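Local coordinates for protein 4-oxalmesaconate hydratase (Pseudomonas putida, PDB 5CGZ) that hydrates the enol form of oxalomesaconate to 4-carboxy-4-hydroxy-2-oxoadipate in the third step of gallate breakdown, as a zinc-containing lyase, at residues V15-E27 and L173-I186. Numbering follows the deposited sequence.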
loop_
_atom_site.group_PDB
_atom_site.type_symbol
_atom_site.label_atom_id
_atom_site.label_comp_id
_atom_site.label_asym_id
_atom_site.label_seq_id
_atom_site.Cartn_x
_atom_site.Cartn_y
_atom_site.Cartn_z
ATOM N N VAL A 15 -22.042 -20.795 -1.084
ATOM C CA VAL A 15 -22.499 -21.298 -2.378
ATOM C C VAL A 15 -21.939 -20.439 -3.518
ATOM O O VAL A 15 -21.326 -20.965 -4.438
ATOM C CB VAL A 15 -24.051 -21.355 -2.462
ATOM C CG1 VAL A 15 -24.502 -21.796 -3.854
ATOM C CG2 VAL A 15 -24.601 -22.305 -1.405
ATOM N N TRP A 16 -22.121 -19.121 -3.447
ATOM C CA TRP A 16 -21.594 -18.237 -4.494
ATOM C C TRP A 16 -20.076 -18.311 -4.616
ATOM O O TRP A 16 -19.532 -18.316 -5.724
ATOM C CB TRP A 16 -21.962 -16.772 -4.241
ATOM C CG TRP A 16 -23.401 -16.467 -3.940
ATOM C CD1 TRP A 16 -23.890 -15.879 -2.807
ATOM C CD2 TRP A 16 -24.530 -16.690 -4.796
ATOM N NE1 TRP A 16 -25.256 -15.733 -2.902
ATOM C CE2 TRP A 16 -25.673 -16.226 -4.109
ATOM C CE3 TRP A 16 -24.685 -17.236 -6.075
ATOM C CZ2 TRP A 16 -26.955 -16.297 -4.655
ATOM C CZ3 TRP A 16 -25.959 -17.305 -6.618
ATOM C CH2 TRP A 16 -27.077 -16.840 -5.906
ATOM N N ARG A 17 -19.400 -18.361 -3.473
ATOM C CA ARG A 17 -17.967 -18.049 -3.406
ATOM C C ARG A 17 -17.061 -19.255 -3.215
ATOM O O ARG A 17 -15.861 -19.161 -3.463
ATOM C CB ARG A 17 -17.707 -17.052 -2.262
ATOM C CG ARG A 17 -18.649 -15.879 -2.306
ATOM C CD ARG A 17 -18.368 -14.773 -1.293
ATOM N NE ARG A 17 -19.597 -13.991 -1.227
ATOM C CZ ARG A 17 -19.999 -13.172 -2.194
ATOM N NH1 ARG A 17 -19.232 -12.974 -3.265
ATOM N NH2 ARG A 17 -21.154 -12.540 -2.080
ATOM N N ALA A 18 -17.622 -20.376 -2.762
ATOM C CA ALA A 18 -16.806 -21.541 -2.412
ATOM C C ALA A 18 -17.362 -22.866 -2.940
ATOM O O ALA A 18 -16.790 -23.923 -2.668
ATOM C CB ALA A 18 -16.650 -21.624 -0.892
ATOM N N GLY A 19 -18.476 -22.814 -3.672
ATOM C CA GLY A 19 -19.131 -24.024 -4.142
ATOM C C GLY A 19 -18.193 -24.929 -4.926
ATOM O O GLY A 19 -18.136 -26.140 -4.692
ATOM N N GLY A 20 -17.441 -24.339 -5.850
ATOM C CA GLY A 20 -16.468 -25.091 -6.626
ATOM C C GLY A 20 -15.413 -25.742 -5.752
ATOM O O GLY A 20 -15.139 -26.932 -5.884
ATOM N N ALA A 21 -14.810 -24.962 -4.857
ATOM C CA ALA A 21 -13.749 -25.472 -4.004
ATOM C C ALA A 21 -14.264 -26.630 -3.142
ATOM O O ALA A 21 -13.555 -27.610 -2.907
ATOM C CB ALA A 21 -13.178 -24.349 -3.123
ATOM N N ILE A 22 -15.496 -26.507 -2.665
ATOM C CA ILE A 22 -16.092 -27.547 -1.829
ATOM C C ILE A 22 -16.287 -28.849 -2.622
ATOM O O ILE A 22 -15.817 -29.918 -2.208
ATOM C CB ILE A 22 -17.440 -27.072 -1.224
ATOM C CG1 ILE A 22 -17.187 -25.935 -0.219
ATOM C CG2 ILE A 22 -18.164 -28.240 -0.546
ATOM C CD1 ILE A 22 -18.435 -25.220 0.263
ATOM N N ALA A 23 -16.953 -28.747 -3.771
ATOM C CA ALA A 23 -17.223 -29.914 -4.608
ATOM C C ALA A 23 -15.932 -30.558 -5.094
ATOM O O ALA A 23 -15.825 -31.786 -5.140
ATOM C CB ALA A 23 -18.105 -29.527 -5.800
ATOM N N LEU A 24 -14.949 -29.734 -5.452
ATOM C CA LEU A 24 -13.695 -30.249 -5.989
ATOM C C LEU A 24 -12.941 -31.066 -4.934
ATOM O O LEU A 24 -12.485 -32.183 -5.203
ATOM C CB LEU A 24 -12.807 -29.110 -6.520
ATOM C CG LEU A 24 -11.558 -29.548 -7.296
ATOM C CD1 LEU A 24 -11.935 -30.208 -8.619
ATOM C CD2 LEU A 24 -10.585 -28.390 -7.533
ATOM N N HIS A 25 -12.799 -30.520 -3.732
ATOM C CA HIS A 25 -12.035 -31.232 -2.711
ATOM C C HIS A 25 -12.807 -32.442 -2.155
ATOM O O HIS A 25 -12.199 -33.443 -1.773
ATOM C CB HIS A 25 -11.616 -30.277 -1.584
ATOM C CG HIS A 25 -10.541 -29.311 -1.994
ATOM N ND1 HIS A 25 -10.814 -28.134 -2.658
ATOM C CD2 HIS A 25 -9.192 -29.372 -1.869
ATOM C CE1 HIS A 25 -9.680 -27.498 -2.908
ATOM N NE2 HIS A 25 -8.681 -28.228 -2.439
ATOM N N ALA A 26 -14.133 -32.361 -2.119
ATOM C CA ALA A 26 -14.938 -33.516 -1.726
ATOM C C ALA A 26 -14.618 -34.716 -2.636
ATOM O O ALA A 26 -14.474 -35.850 -2.163
ATOM C CB ALA A 26 -16.429 -33.178 -1.779
ATOM N N GLU A 27 -14.468 -34.458 -3.934
ATOM C CA GLU A 27 -14.154 -35.527 -4.883
ATOM C C GLU A 27 -12.729 -36.028 -4.704
ATOM O O GLU A 27 -12.386 -37.124 -5.160
ATOM C CB GLU A 27 -14.386 -35.057 -6.323
ATOM C CG GLU A 27 -15.850 -34.775 -6.612
ATOM C CD GLU A 27 -16.138 -34.549 -8.089
ATOM O OE1 GLU A 27 -15.187 -34.556 -8.899
ATOM O OE2 GLU A 27 -17.325 -34.375 -8.441
ATOM N N LEU A 173 -8.145 -21.728 -8.400
ATOM C CA LEU A 173 -8.541 -23.122 -8.295
ATOM C C LEU A 173 -9.351 -23.492 -9.531
ATOM O O LEU A 173 -10.397 -22.900 -9.781
ATOM C CB LEU A 173 -9.362 -23.361 -7.025
ATOM C CG LEU A 173 -9.728 -24.810 -6.706
ATOM C CD1 LEU A 173 -8.474 -25.602 -6.298
ATOM C CD2 LEU A 173 -10.805 -24.870 -5.615
ATOM N N ASP A 174 -8.861 -24.456 -10.303
ATOM C CA ASP A 174 -9.575 -24.905 -11.495
ATOM C C ASP A 174 -10.752 -25.771 -11.082
ATOM O O ASP A 174 -10.568 -26.896 -10.623
ATOM C CB ASP A 174 -8.642 -25.680 -12.430
ATOM C CG ASP A 174 -9.321 -26.091 -13.729
ATOM O OD1 ASP A 174 -10.528 -25.807 -13.902
ATOM O OD2 ASP A 174 -8.643 -26.712 -14.579
ATOM N N ILE A 175 -11.962 -25.247 -11.247
ATOM C CA ILE A 175 -13.155 -25.977 -10.838
ATOM C C ILE A 175 -13.958 -26.458 -12.044
ATOM O O ILE A 175 -15.136 -26.797 -11.923
ATOM C CB ILE A 175 -14.078 -25.115 -9.937
ATOM C CG1 ILE A 175 -14.598 -23.898 -10.708
ATOM C CG2 ILE A 175 -13.357 -24.707 -8.649
ATOM C CD1 ILE A 175 -15.806 -23.237 -10.031
ATOM N N THR A 176 -13.318 -26.481 -13.206
ATOM C CA THR A 176 -13.981 -26.905 -14.432
ATOM C C THR A 176 -14.687 -28.268 -14.274
ATOM O O THR A 176 -15.811 -28.452 -14.739
ATOM C CB THR A 176 -12.979 -26.988 -15.591
ATOM O OG1 THR A 176 -12.414 -25.686 -15.835
ATOM C CG2 THR A 176 -13.672 -27.501 -16.853
ATOM N N SER A 177 -14.038 -29.205 -13.589
ATOM C CA SER A 177 -14.578 -30.562 -13.451
ATOM C C SER A 177 -15.785 -30.652 -12.518
ATOM O O SER A 177 -16.463 -31.675 -12.491
ATOM C CB SER A 177 -13.485 -31.521 -12.960
ATOM O OG SER A 177 -13.080 -31.193 -11.640
ATOM N N VAL A 178 -16.075 -29.595 -11.761
ATOM C CA VAL A 178 -17.246 -29.638 -10.888
ATOM C C VAL A 178 -18.201 -28.480 -11.115
ATOM O O VAL A 178 -19.055 -28.211 -10.269
ATOM C CB VAL A 178 -16.852 -29.651 -9.387
ATOM C CG1 VAL A 178 -16.135 -30.958 -9.036
ATOM C CG2 VAL A 178 -15.992 -28.423 -9.033
ATOM N N TRP A 179 -18.084 -27.799 -12.248
ATOM C CA TRP A 179 -18.952 -26.645 -12.468
ATOM C C TRP A 179 -20.438 -27.023 -12.378
ATOM O O TRP A 179 -21.234 -26.270 -11.811
ATOM C CB TRP A 179 -18.672 -25.957 -13.820
ATOM C CG TRP A 179 -19.688 -24.889 -14.063
ATOM C CD1 TRP A 179 -20.713 -24.920 -14.965
ATOM C CD2 TRP A 179 -19.833 -23.665 -13.329
ATOM N NE1 TRP A 179 -21.470 -23.774 -14.857
ATOM C CE2 TRP A 179 -20.952 -22.989 -13.863
ATOM C CE3 TRP A 179 -19.114 -23.068 -12.284
ATOM C CZ2 TRP A 179 -21.375 -21.747 -13.384
ATOM C CZ3 TRP A 179 -19.535 -21.834 -11.806
ATOM C CH2 TRP A 179 -20.660 -21.189 -12.355
ATOM N N ASP A 180 -20.816 -28.186 -12.910
ATOM C CA ASP A 180 -22.231 -28.579 -12.894
ATOM C C ASP A 180 -22.770 -28.656 -11.469
ATOM O O ASP A 180 -23.906 -28.257 -11.207
ATOM C CB ASP A 180 -22.441 -29.922 -13.605
ATOM C CG ASP A 180 -22.258 -29.820 -15.117
ATOM O OD1 ASP A 180 -22.226 -28.684 -15.648
ATOM O OD2 ASP A 180 -22.151 -30.879 -15.772
ATOM N N LYS A 181 -21.952 -29.166 -10.553
ATOM C CA LYS A 181 -22.338 -29.219 -9.150
ATOM C C LYS A 181 -22.458 -27.812 -8.570
ATOM O O LYS A 181 -23.443 -27.506 -7.899
ATOM C CB LYS A 181 -21.336 -30.051 -8.341
ATOM C CG LYS A 181 -21.499 -31.548 -8.534
ATOM C CD LYS A 181 -20.451 -32.328 -7.752
ATOM C CE LYS A 181 -20.723 -33.832 -7.804
ATOM N NZ LYS A 181 -19.679 -34.588 -7.048
ATOM N N LYS A 182 -21.476 -26.945 -8.832
ATOM C CA LYS A 182 -21.564 -25.600 -8.269
ATOM C C LYS A 182 -22.817 -24.902 -8.782
ATOM O O LYS A 182 -23.526 -24.236 -8.025
ATOM C CB LYS A 182 -20.333 -24.741 -8.587
ATOM C CG LYS A 182 -20.516 -23.296 -8.092
ATOM C CD LYS A 182 -19.254 -22.442 -8.168
ATOM C CE LYS A 182 -19.478 -21.127 -7.402
ATOM N NZ LYS A 182 -18.245 -20.285 -7.298
ATOM N N TYR A 183 -23.096 -25.062 -10.067
ATOM C CA TYR A 183 -24.247 -24.381 -10.647
ATOM C C TYR A 183 -25.576 -24.952 -10.135
ATOM O O TYR A 183 -26.543 -24.213 -9.930
ATOM C CB TYR A 183 -24.208 -24.447 -12.176
ATOM C CG TYR A 183 -25.297 -23.602 -12.790
ATOM C CD1 TYR A 183 -25.271 -22.215 -12.668
ATOM C CD2 TYR A 183 -26.373 -24.186 -13.454
ATOM C CE1 TYR A 183 -26.274 -21.428 -13.210
ATOM C CE2 TYR A 183 -27.386 -23.405 -13.998
ATOM C CZ TYR A 183 -27.330 -22.031 -13.868
ATOM O OH TYR A 183 -28.324 -21.256 -14.402
ATOM N N ALA A 184 -25.628 -26.265 -9.932
ATOM C CA ALA A 184 -26.819 -26.872 -9.342
ATOM C C ALA A 184 -27.023 -26.362 -7.918
ATOM O O ALA A 184 -28.150 -26.095 -7.502
ATOM C CB ALA A 184 -26.720 -28.394 -9.359
ATOM N N ALA A 185 -25.933 -26.206 -7.171
ATOM C CA ALA A 185 -26.041 -25.633 -5.828
ATOM C C ALA A 185 -26.519 -24.182 -5.913
ATOM O O ALA A 185 -27.350 -23.734 -5.122
ATOM C CB ALA A 185 -24.706 -25.714 -5.099
ATOM N N ILE A 186 -25.981 -23.449 -6.881
ATOM C CA ILE A 186 -26.379 -22.063 -7.103
ATOM C C ILE A 186 -27.890 -21.951 -7.338
ATOM O O ILE A 186 -28.547 -21.029 -6.843
ATOM C CB ILE A 186 -25.591 -21.460 -8.294
ATOM C CG1 ILE A 186 -24.255 -20.893 -7.800
ATOM C CG2 ILE A 186 -26.387 -20.376 -9.004
ATOM C CD1 ILE A 186 -23.404 -20.319 -8.908
HETATM O O HOH W 1 -18.393 -33.327 -4.716
HETATM O O HOH W 2 -18.139 -33.742 -10.798
HETATM O O HOH W 3 -13.113 -33.304 -9.810
#
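In this Rossmann-like PIG-L fold, helix 15-27, which follows the first strand of the sheet, packs against helix 179-186, the two helix axes 8.5 Å apart at 139°, and against strand 171-174, outermost in this chain's sheet, which runs on into a neighbouring subunit. With no side chain at G19, K182 can lie close along the kinked helix, while the bare CA of G20 makes room for I175. K182 CD passes 3.5 Å from G20 N, and the extended chain, CG anti to the backbone N (chi1 175°), carries NZ to W16 O at 2.8 Å, well above the carbonyl plane. E226 takes a salt bridge from the same NZ and also accepts from the backbone N atoms of G20 and A21, where the helix lacks its own bonds. An alanine in place of K182 would probably leave W16 O without this donor and E226 without this salt-bridge partner. Farther along, L24 and L173 meet tip to tip, CD2 to CD1, while L173 CD2 presses tightly on A21, 3.4 Å from its CA. V178 CB faces A23 CB at 3.8 Å. At the solvent-facing end, K181 NZ reaches E27 OE2 at 2.7 Å on its anti lone pair, and one water joins E27 OE1 to S177 OG.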